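Local coordinates for protein fusarinine C esterase sidJ (Aspergillus fumigatus, PDB 6GUP) that hydrolyses the ester bonds of the fungal siderophore fusarinine C to release fusarinine and iron, while sparing its triacetylated relative, at residues W81-D89 with P246-S254; V129-P138 with E153-M162. One frame throughout, in Å; residues are numbered along the deposited sequence.

Contact 1 of 2, residues W81-D89 with P246-S254; sequences WGLGHLDRD and PSEDDLFSS
Glu248 lays its carboxylate against the turn that leads into helix 86-108. OE1 receives a weak, bent hydrogen bond from His85 N at 3.3 Å, with an N-H...O angle of 128°, and it also lies 3.2 Å from Gly84 CA. Glycine suits this place because its backbone has a positive phi of 77°, which other residues adopt less readily. The other oxygen, OE2, passes Leu86 CB at 3.7 Å, while the methylene Glu248 CG packs on Leu86 CD1 at 3.6 Å, the two chains lying side by side and pointing opposite ways. Glu248 reaches this far because CG stands opposite its own backbone N (chi1 177°) and the chain runs on extended to the carboxylate. Leu86 CD1 then goes on to Leu251 CD1, a looser apolar contact at 4.3 Å.

In the alpha/beta-hydrolase fold of this esterase, these residues join the start of a helix that flanks the central sheet to the loop between helices 231-238 and 258-262. Beside the glutamate, Asp249 comes in roughly perpendicular to the His85 side chain, its OD1 3.3 Å from His85 CE1 and the carboxylate plane tilted against the ring. The stronger partner of Asp249 is Arg233 of helix 231-238, in a salt bridge with OD2 that holds the acid beside the imidazole. Farther out, Asp87 OD1 is probably hydrogen-bonded to His131 of helix 125-134. The same OD1 remains 4.7 Å from Glu248 OE2, a like-charged pair that the His131 partner of Asp87 may make easier to tolerate.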
loop_
_atom_site.group_PDB
_atom_site.type_symbol
_atom_site.label_atom_id
_atom_site.label_comp_id
_atom_site.label_asym_id
_atom_site.label_seq_id
_atom_site.Cartn_x
_atom_site.Cartn_y
_atom_site.Cartn_z
ATOM N N TRP A 81 10.908 -1.395 -4.388
ATOM C CA TRP A 81 12.365 -1.615 -4.467
ATOM C C TRP A 81 12.817 -2.308 -5.757
ATOM O O TRP A 81 14.015 -2.384 -6.003
ATOM C CB TRP A 81 12.874 -2.410 -3.242
ATOM C CG TRP A 81 11.888 -3.396 -2.722
ATOM C CD1 TRP A 81 11.042 -3.220 -1.667
ATOM C CD2 TRP A 81 11.592 -4.685 -3.266
ATOM N NE1 TRP A 81 10.250 -4.327 -1.505
ATOM C CE2 TRP A 81 10.566 -5.244 -2.472
ATOM C CE3 TRP A 81 12.102 -5.429 -4.340
ATOM C CZ2 TRP A 81 10.035 -6.515 -2.718
ATOM C CZ3 TRP A 81 11.575 -6.698 -4.584
ATOM C CH2 TRP A 81 10.549 -7.224 -3.777
ATOM N N GLY A 82 11.879 -2.798 -6.573
ATOM C CA GLY A 82 12.209 -3.598 -7.761
ATOM C C GLY A 82 12.266 -2.826 -9.073
ATOM O O GLY A 82 11.524 -1.862 -9.269
ATOM N N LEU A 83 13.158 -3.266 -9.965
ATOM C CA LEU A 83 13.255 -2.758 -11.344
ATOM C C LEU A 83 12.314 -3.556 -12.248
ATOM O O LEU A 83 11.939 -4.687 -11.923
ATOM C CB LEU A 83 14.704 -2.866 -11.856
ATOM C CG LEU A 83 15.070 -2.621 -13.333
ATOM C CD1 LEU A 83 14.931 -1.159 -13.739
ATOM C CD2 LEU A 83 16.491 -3.096 -13.602
ATOM N N GLY A 84 11.938 -2.960 -13.378
ATOM C CA GLY A 84 11.078 -3.611 -14.363
ATOM C C GLY A 84 9.636 -3.606 -13.900
ATOM O O GLY A 84 8.933 -4.610 -14.032
ATOM N N HIS A 85 9.208 -2.465 -13.360
ATOM C CA HIS A 85 7.896 -2.327 -12.723
ATOM C C HIS A 85 6.855 -1.556 -13.549
ATOM O O HIS A 85 5.656 -1.687 -13.291
ATOM C CB HIS A 85 8.055 -1.680 -11.338
ATOM C CG HIS A 85 8.365 -0.214 -11.377
ATOM N ND1 HIS A 85 9.650 0.277 -11.453
ATOM C CD2 HIS A 85 7.552 0.866 -11.345
ATOM C CE1 HIS A 85 9.614 1.597 -11.470
ATOM N NE2 HIS A 85 8.353 1.980 -11.406
ATOM N N LEU A 86 7.301 -0.763 -14.527
ATOM C CA LEU A 86 6.393 0.110 -15.285
ATOM C C LEU A 86 5.358 -0.628 -16.141
ATOM O O LEU A 86 4.248 -0.124 -16.319
ATOM C CB LEU A 86 7.174 1.100 -16.166
ATOM C CG LEU A 86 7.864 2.297 -15.501
ATOM C CD1 LEU A 86 8.465 3.199 -16.570
ATOM C CD2 LEU A 86 6.904 3.097 -14.630
ATOM N N ASP A 87 5.714 -1.799 -16.673
ATOM C CA ASP A 87 4.762 -2.612 -17.449
ATOM C C ASP A 87 3.576 -3.083 -16.603
ATOM O O ASP A 87 2.430 -3.015 -17.048
ATOM C CB ASP A 87 5.452 -3.831 -18.091
ATOM C CG ASP A 87 6.256 -3.478 -19.342
ATOM O OD1 ASP A 87 6.123 -2.356 -19.878
ATOM O OD2 ASP A 87 7.024 -4.348 -19.802
ATOM N N ARG A 88 3.861 -3.553 -15.391
ATOM C CA ARG A 88 2.821 -3.997 -14.457
ATOM C C ARG A 88 1.988 -2.825 -13.924
ATOM O O ARG A 88 0.769 -2.945 -13.785
ATOM C CB ARG A 88 3.457 -4.749 -13.294
ATOM C CG ARG A 88 2.479 -5.483 -12.385
ATOM C CD ARG A 88 3.230 -6.130 -11.236
ATOM N NE ARG A 88 4.019 -5.132 -10.505
ATOM C CZ ARG A 88 5.149 -5.360 -9.833
ATOM N NH1 ARG A 88 5.692 -6.577 -9.759
ATOM N NH2 ARG A 88 5.755 -4.343 -9.224
ATOM N N ASP A 89 2.656 -1.714 -13.610
ATOM C CA ASP A 89 1.987 -0.457 -13.229
ATOM C C ASP A 89 0.943 -0.056 -14.257
ATOM O O ASP A 89 -0.204 0.245 -13.922
ATOM C CB ASP A 89 3.001 0.689 -13.121
ATOM C CG ASP A 89 3.820 0.632 -11.854
ATOM O OD1 ASP A 89 3.883 -0.437 -11.217
ATOM O OD2 ASP A 89 4.398 1.677 -11.491
ATOM N N PRO A 246 19.018 4.705 -22.614
ATOM C CA PRO A 246 18.840 4.720 -21.151
ATOM C C PRO A 246 17.998 3.566 -20.580
ATOM O O PRO A 246 17.498 2.725 -21.330
ATOM C CB PRO A 246 18.101 6.039 -20.927
ATOM C CG PRO A 246 17.250 6.163 -22.135
ATOM C CD PRO A 246 18.131 5.697 -23.252
ATOM N N SER A 247 17.840 3.561 -19.254
ATOM C CA SER A 247 17.032 2.561 -18.546
ATOM C C SER A 247 15.533 2.870 -18.626
ATOM O O SER A 247 15.129 3.925 -19.123
ATOM C CB SER A 247 17.468 2.468 -17.079
ATOM O OG SER A 247 17.091 3.623 -16.345
ATOM N N GLU A 248 14.724 1.934 -18.129
ATOM C CA GLU A 248 13.260 2.067 -18.091
ATOM C C GLU A 248 12.797 3.308 -17.321
ATOM O O GLU A 248 11.887 4.013 -17.763
ATOM C CB GLU A 248 12.635 0.807 -17.469
ATOM C CG GLU A 248 11.122 0.844 -17.306
ATOM C CD GLU A 248 10.577 -0.389 -16.617
ATOM O OE1 GLU A 248 10.870 -0.572 -15.417
ATOM O OE2 GLU A 248 9.841 -1.161 -17.266
ATOM N N ASP A 249 13.422 3.555 -16.172
ATOM C CA ASP A 249 13.080 4.696 -15.315
ATOM C C ASP A 249 13.513 6.030 -15.913
ATOM O O ASP A 249 12.824 7.038 -15.743
ATOM C CB ASP A 249 13.724 4.547 -13.931
ATOM C CG ASP A 249 13.247 3.312 -13.186
ATOM O OD1 ASP A 249 12.056 2.956 -13.305
ATOM O OD2 ASP A 249 14.068 2.699 -12.473
ATOM N N ASP A 250 14.648 6.031 -16.613
ATOM C CA ASP A 250 15.269 7.263 -17.093
ATOM C C ASP A 250 14.567 7.813 -18.344
ATOM O O ASP A 250 15.082 7.731 -19.462
ATOM C CB ASP A 250 16.770 7.023 -17.334
ATOM C CG ASP A 250 17.554 8.310 -17.522
ATOM O OD1 ASP A 250 17.092 9.370 -17.055
ATOM O OD2 ASP A 250 18.643 8.256 -18.131
ATOM N N LEU A 251 13.380 8.377 -18.124
ATOM C CA LEU A 251 12.569 8.988 -19.179
ATOM C C LEU A 251 12.774 10.502 -19.273
ATOM O O LEU A 251 12.593 11.078 -20.346
ATOM C CB LEU A 251 11.082 8.698 -18.936
ATOM C CG LEU A 251 10.648 7.228 -18.983
ATOM C CD1 LEU A 251 9.259 7.055 -18.387
ATOM C CD2 LEU A 251 10.684 6.695 -20.407
ATOM N N PHE A 252 13.165 11.134 -18.160
ATOM C CA PHE A 252 13.127 12.595 -18.025
ATOM C C PHE A 252 14.496 13.274 -17.852
ATOM O O PHE A 252 14.552 14.442 -17.455
ATOM C CB PHE A 252 12.204 12.966 -16.853
ATOM C CG PHE A 252 10.836 12.340 -16.934
ATOM C CD1 PHE A 252 10.032 12.541 -18.054
ATOM C CD2 PHE A 252 10.343 11.555 -15.892
ATOM C CE1 PHE A 252 8.771 11.968 -18.139
ATOM C CE2 PHE A 252 9.081 10.980 -15.972
ATOM C CZ PHE A 252 8.294 11.186 -17.097
ATOM N N SER A 253 15.589 12.572 -18.164
ATOM C CA SER A 253 16.933 13.172 -18.096
ATOM C C SER A 253 17.138 14.208 -19.201
ATOM O O SER A 253 16.706 14.011 -20.337
ATOM C CB SER A 253 18.038 12.111 -18.166
ATOM O OG SER A 253 18.260 11.536 -16.892
ATOM N N SER A 254 17.806 15.304 -18.849
ATOM C CA SER A 254 18.017 16.434 -19.755
ATOM C C SER A 254 19.011 16.173 -20.890
ATOM O O SER A 254 18.985 16.884 -21.895
ATOM C CB SER A 254 18.456 17.669 -18.961
ATOM O OG SER A 254 19.739 17.486 -18.385
#

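Contact 2 of 2, residues V129-P138 with E153-M162; sequences VLHYLSRPNP and ERMPLDGAIM
Arg154 reaches into the end of helix 125-134 and spends its guanidinium on three backbone carbonyls, one in the last turn (Tyr132) and two in the chain leaving it (Arg135, Pro136). NH1 donates to Arg135 O at 2.7 Å, NH2 to Pro136 O at 3.0 Å with a fairly straight N-H...O angle of 159°, and NE to Tyr132 O through a weaker, bent bond that NH1 shares. The Arg135 and Pro136 oxygens lie close to the guanidinium plane, although the donors stand above the planes of those carbonyls. Arginine suits the place because one flat cation offers several N-H groups to oxygens at the close of a helix, where no further turn supplies donors. The backbone of Arg154 is held as well: its N-H points straight at Asn137 OD1 (3.2 Å, 179°), and Asn137 ND2 returns a weak bond to Arg154 O. One side-chain amide thus meets both the N-H and, weakly, the C=O of the Arg154 backbone.

The segments belong to the helix after the probable nucleophile elbow and the next parallel strand, 159-163, of the alpha/beta-hydrolase sheet; the short helix and strand axes approach to 9.6 Å and run roughly antiparallel, as in a beta-alpha-beta crossover. Tyr132 stands between the arginine's bonds and the apolar layer. With its ring set opposite the backbone N (chi1 -173°), it receives Arg154 CD over one face in a CH-pi contact, while its buried hydroxyl donates to Met155 O at 2.7 Å, in the carbonyl plane on a lone pair. Beyond it, Leu157 packs on Tyr132 and Leu133, and Leu133 CD1 meets Ala160 CB at 3.9 Å, the small alanine bringing helix and strand together. Val129 CG1 closes on Met162 CG at 4.0 Å, and that methionine reaches on to Val280 of the neighbouring strand.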
loop_
_atom_site.group_PDB
_atom_site.type_symbol
_atom_site.label_atom_id
_atom_site.label_comp_id
_atom_site.label_asym_id
_atom_site.label_seq_id
_atom_site.Cartn_x
_atom_site.Cartn_y
_atom_site.Cartn_z
ATOM N N VAL A 129 2.598 7.497 -16.462
ATOM C CA VAL A 129 1.775 8.221 -17.441
ATOM C C VAL A 129 2.388 8.124 -18.843
ATOM O O VAL A 129 1.704 7.734 -19.789
ATOM C CB VAL A 129 1.570 9.706 -17.039
ATOM C CG1 VAL A 129 0.812 10.476 -18.118
ATOM C CG2 VAL A 129 0.824 9.802 -15.713
ATOM N N LEU A 130 3.669 8.473 -18.966
ATOM C CA LEU A 130 4.372 8.409 -20.256
ATOM C C LEU A 130 4.524 6.971 -20.765
ATOM O O LEU A 130 4.424 6.726 -21.968
ATOM C CB LEU A 130 5.748 9.091 -20.167
ATOM C CG LEU A 130 6.611 9.158 -21.438
ATOM C CD1 LEU A 130 5.849 9.728 -22.627
ATOM C CD2 LEU A 130 7.867 9.979 -21.182
ATOM N N HIS A 131 4.757 6.032 -19.848
ATOM C CA HIS A 131 4.858 4.605 -20.184
ATOM C C HIS A 131 3.511 4.048 -20.666
ATOM O O HIS A 131 3.466 3.276 -21.622
ATOM C CB HIS A 131 5.363 3.813 -18.972
ATOM C CG HIS A 131 5.898 2.455 -19.301
ATOM N ND1 HIS A 131 7.242 2.216 -19.500
ATOM C CD2 HIS A 131 5.282 1.256 -19.419
ATOM C CE1 HIS A 131 7.426 0.931 -19.745
ATOM N NE2 HIS A 131 6.253 0.327 -19.701
ATOM N N TYR A 132 2.425 4.455 -20.007
ATOM C CA TYR A 132 1.057 4.116 -20.436
ATOM C C TYR A 132 0.804 4.546 -21.886
ATOM O O TYR A 132 0.254 3.777 -22.679
ATOM C CB TYR A 132 0.021 4.770 -19.503
ATOM C CG TYR A 132 -1.418 4.357 -19.736
ATOM C CD1 TYR A 132 -2.191 4.964 -20.729
ATOM C CD2 TYR A 132 -2.020 3.377 -18.944
ATOM C CE1 TYR A 132 -3.511 4.591 -20.941
ATOM C CE2 TYR A 132 -3.342 2.999 -19.148
ATOM C CZ TYR A 132 -4.082 3.610 -20.145
ATOM O OH TYR A 132 -5.389 3.238 -20.357
ATOM N N LEU A 133 1.220 5.768 -22.219
ATOM C CA LEU A 133 0.969 6.357 -23.539
ATOM C C LEU A 133 1.928 5.904 -24.645
ATOM O O LEU A 133 1.524 5.834 -25.805
ATOM C CB LEU A 133 1.005 7.890 -23.448
ATOM C CG LEU A 133 -0.077 8.548 -22.590
ATOM C CD1 LEU A 133 0.198 10.037 -22.442
ATOM C CD2 LEU A 133 -1.460 8.304 -23.178
ATOM N N SER A 134 3.181 5.604 -24.297
ATOM C CA SER A 134 4.247 5.428 -25.294
ATOM C C SER A 134 4.522 3.984 -25.728
ATOM O O SER A 134 4.948 3.756 -26.862
ATOM C CB SER A 134 5.547 6.057 -24.783
ATOM O OG SER A 134 6.038 5.381 -23.637
ATOM N N ARG A 135 4.284 3.018 -24.841
ATOM C CA ARG A 135 4.655 1.625 -25.109
ATOM C C ARG A 135 3.619 0.893 -25.972
ATOM O O ARG A 135 2.486 1.363 -26.100
ATOM C CB ARG A 135 4.875 0.874 -23.790
ATOM C CG ARG A 135 5.916 1.490 -22.863
ATOM C CD ARG A 135 7.240 1.822 -23.539
ATOM N NE ARG A 135 7.796 0.680 -24.274
ATOM C CZ ARG A 135 8.826 -0.083 -23.894
ATOM N NH1 ARG A 135 9.206 -1.090 -24.681
ATOM N NH2 ARG A 135 9.494 0.132 -22.757
ATOM N N PRO A 136 4.007 -0.259 -26.571
ATOM C CA PRO A 136 3.076 -1.067 -27.370
ATOM C C PRO A 136 1.833 -1.519 -26.604
ATOM O O PRO A 136 1.905 -1.758 -25.394
ATOM C CB PRO A 136 3.918 -2.286 -27.764
ATOM C CG PRO A 136 5.315 -1.796 -27.750
ATOM C CD PRO A 136 5.376 -0.810 -26.626
ATOM N N ASN A 137 0.718 -1.646 -27.320
ATOM C CA ASN A 137 -0.565 -2.045 -26.742
ATOM C C ASN A 137 -1.071 -3.308 -27.452
ATOM O O ASN A 137 -2.027 -3.250 -28.233
ATOM C CB ASN A 137 -1.568 -0.885 -26.857
ATOM C CG ASN A 137 -2.852 -1.123 -26.073
ATOM O OD1 ASN A 137 -2.891 -1.914 -25.127
ATOM N ND2 ASN A 137 -3.912 -0.427 -26.464
ATOM N N PRO A 138 -0.415 -4.460 -27.192
ATOM C CA PRO A 138 -0.832 -5.703 -27.830
ATOM C C PRO A 138 -2.123 -6.276 -27.244
ATOM O O PRO A 138 -2.535 -5.921 -26.134
ATOM C CB PRO A 138 0.347 -6.641 -27.560
ATOM C CG PRO A 138 0.878 -6.168 -26.257
ATOM C CD PRO A 138 0.770 -4.672 -26.340
ATOM N N GLU A 153 -6.226 -4.676 -22.628
ATOM C CA GLU A 153 -6.009 -3.532 -23.515
ATOM C C GLU A 153 -6.155 -2.240 -22.726
ATOM O O GLU A 153 -7.078 -2.094 -21.922
ATOM C CB GLU A 153 -6.984 -3.527 -24.706
ATOM C CG GLU A 153 -6.318 -3.731 -26.061
ATOM C CD GLU A 153 -7.202 -3.297 -27.215
ATOM O OE1 GLU A 153 -8.355 -3.769 -27.297
ATOM O OE2 GLU A 153 -6.739 -2.483 -28.043
ATOM N N ARG A 154 -5.243 -1.308 -22.977
ATOM C CA ARG A 154 -5.270 -0.005 -22.328
ATOM C C ARG A 154 -6.223 0.885 -23.090
ATOM O O ARG A 154 -6.155 0.959 -24.320
ATOM C CB ARG A 154 -3.886 0.624 -22.338
ATOM C CG ARG A 154 -2.829 -0.277 -21.748
ATOM C CD ARG A 154 -1.616 0.504 -21.321
ATOM N NE ARG A 154 -0.907 1.139 -22.429
ATOM C CZ ARG A 154 -0.015 0.537 -23.217
ATOM N NH1 ARG A 154 0.565 1.230 -24.191
ATOM N NH2 ARG A 154 0.309 -0.750 -23.057
ATOM N N MET A 155 -7.107 1.558 -22.364
ATOM C CA MET A 155 -8.048 2.478 -22.986
ATOM C C MET A 155 -7.365 3.810 -23.300
ATOM O O MET A 155 -6.404 4.184 -22.619
ATOM C CB MET A 155 -9.278 2.700 -22.102
ATOM C CG MET A 155 -9.047 3.470 -20.806
ATOM S SD MET A 155 -10.612 3.941 -20.058
ATOM C CE MET A 155 -11.315 2.323 -19.761
ATOM N N PRO A 156 -7.856 4.533 -24.324
ATOM C CA PRO A 156 -7.310 5.863 -24.585
ATOM C C PRO A 156 -7.788 6.881 -23.552
ATOM O O PRO A 156 -8.906 6.769 -23.040
ATOM C CB PRO A 156 -7.851 6.206 -25.986
ATOM C CG PRO A 156 -8.429 4.937 -26.521
ATOM C CD PRO A 156 -8.885 4.183 -25.317
ATOM N N LEU A 157 -6.935 7.857 -23.255
ATOM C CA LEU A 157 -7.224 8.896 -22.272
ATOM C C LEU A 157 -7.710 10.162 -22.972
ATOM O O LEU A 157 -7.261 10.479 -24.077
ATOM C CB LEU A 157 -5.969 9.212 -21.456
ATOM C CG LEU A 157 -5.226 8.025 -20.835
ATOM C CD1 LEU A 157 -3.927 8.497 -20.206
ATOM C CD2 LEU A 157 -6.087 7.309 -19.806
ATOM N N ASP A 158 -8.624 10.879 -22.321
ATOM C CA ASP A 158 -9.074 12.194 -22.794
ATOM C C ASP A 158 -8.094 13.302 -22.398
ATOM O O ASP A 158 -8.161 14.409 -22.932
ATOM C CB ASP A 158 -10.468 12.514 -22.254
ATOM C CG ASP A 158 -11.511 11.520 -22.723
ATOM O OD1 ASP A 158 -11.922 11.595 -23.898
ATOM O OD2 ASP A 158 -11.913 10.660 -21.913
ATOM N N GLY A 159 -7.200 13.007 -21.454
ATOM C CA GLY A 159 -6.157 13.941 -21.047
ATOM C C GLY A 159 -5.041 13.256 -20.284
ATOM O O GLY A 159 -5.213 12.141 -19.781
ATOM N N ALA A 160 -3.893 13.925 -20.208
ATOM C CA ALA A 160 -2.747 13.426 -19.453
ATOM C C ALA A 160 -1.951 14.587 -18.863
ATOM O O ALA A 160 -1.615 15.535 -19.571
ATOM C CB ALA A 160 -1.861 12.569 -20.340
ATOM N N ILE A 161 -1.671 14.510 -17.562
ATOM C CA ILE A 161 -0.907 15.539 -16.853
ATOM C C ILE A 161 0.295 14.877 -16.175
ATOM O O ILE A 161 0.170 13.790 -15.610
ATOM C CB ILE A 161 -1.771 16.282 -15.801
ATOM C CG1 ILE A 161 -3.010 16.913 -16.455
ATOM C CG2 ILE A 161 -0.957 17.368 -15.099
ATOM C CD1 ILE A 161 -4.086 17.334 -15.476
ATOM N N MET A 162 1.452 15.536 -16.243
ATOM C CA MET A 162 2.654 15.102 -15.528
ATOM C C MET A 162 3.167 16.258 -14.677
ATOM O O MET A 162 3.583 17.288 -15.208
ATOM C CB MET A 162 3.738 14.642 -16.507
ATOM C CG MET A 162 3.299 13.519 -17.433
ATOM S SD MET A 162 4.674 12.600 -18.161
ATOM C CE MET A 162 5.326 13.787 -19.329
#

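Helix 125-134 ties the two contacts together, their centres about 15 Å apart. Asp87 of contact 1 and His131 of contact 2 meet through a probable hydrogen bond, OD1 to NE2 at 2.7 Å, and Leu86 CD1 packs 3.3 Å from His131 ND1 of the same imidazole. A second bridge is apolar: the ring of Phe252 sets CE1 3.7 Å from Leu130 CD2 and CZ 4.0 Å from Met162 SD, joining loop 246-254 to helix and strand. Contact 2 borders the probable active site: Val129 touches the residues of the GxSxG elbow bearing Ser123, the likely nucleophile of a triad with His327 and Asp286. Contact 1 only comes near that elbow, through Leu86.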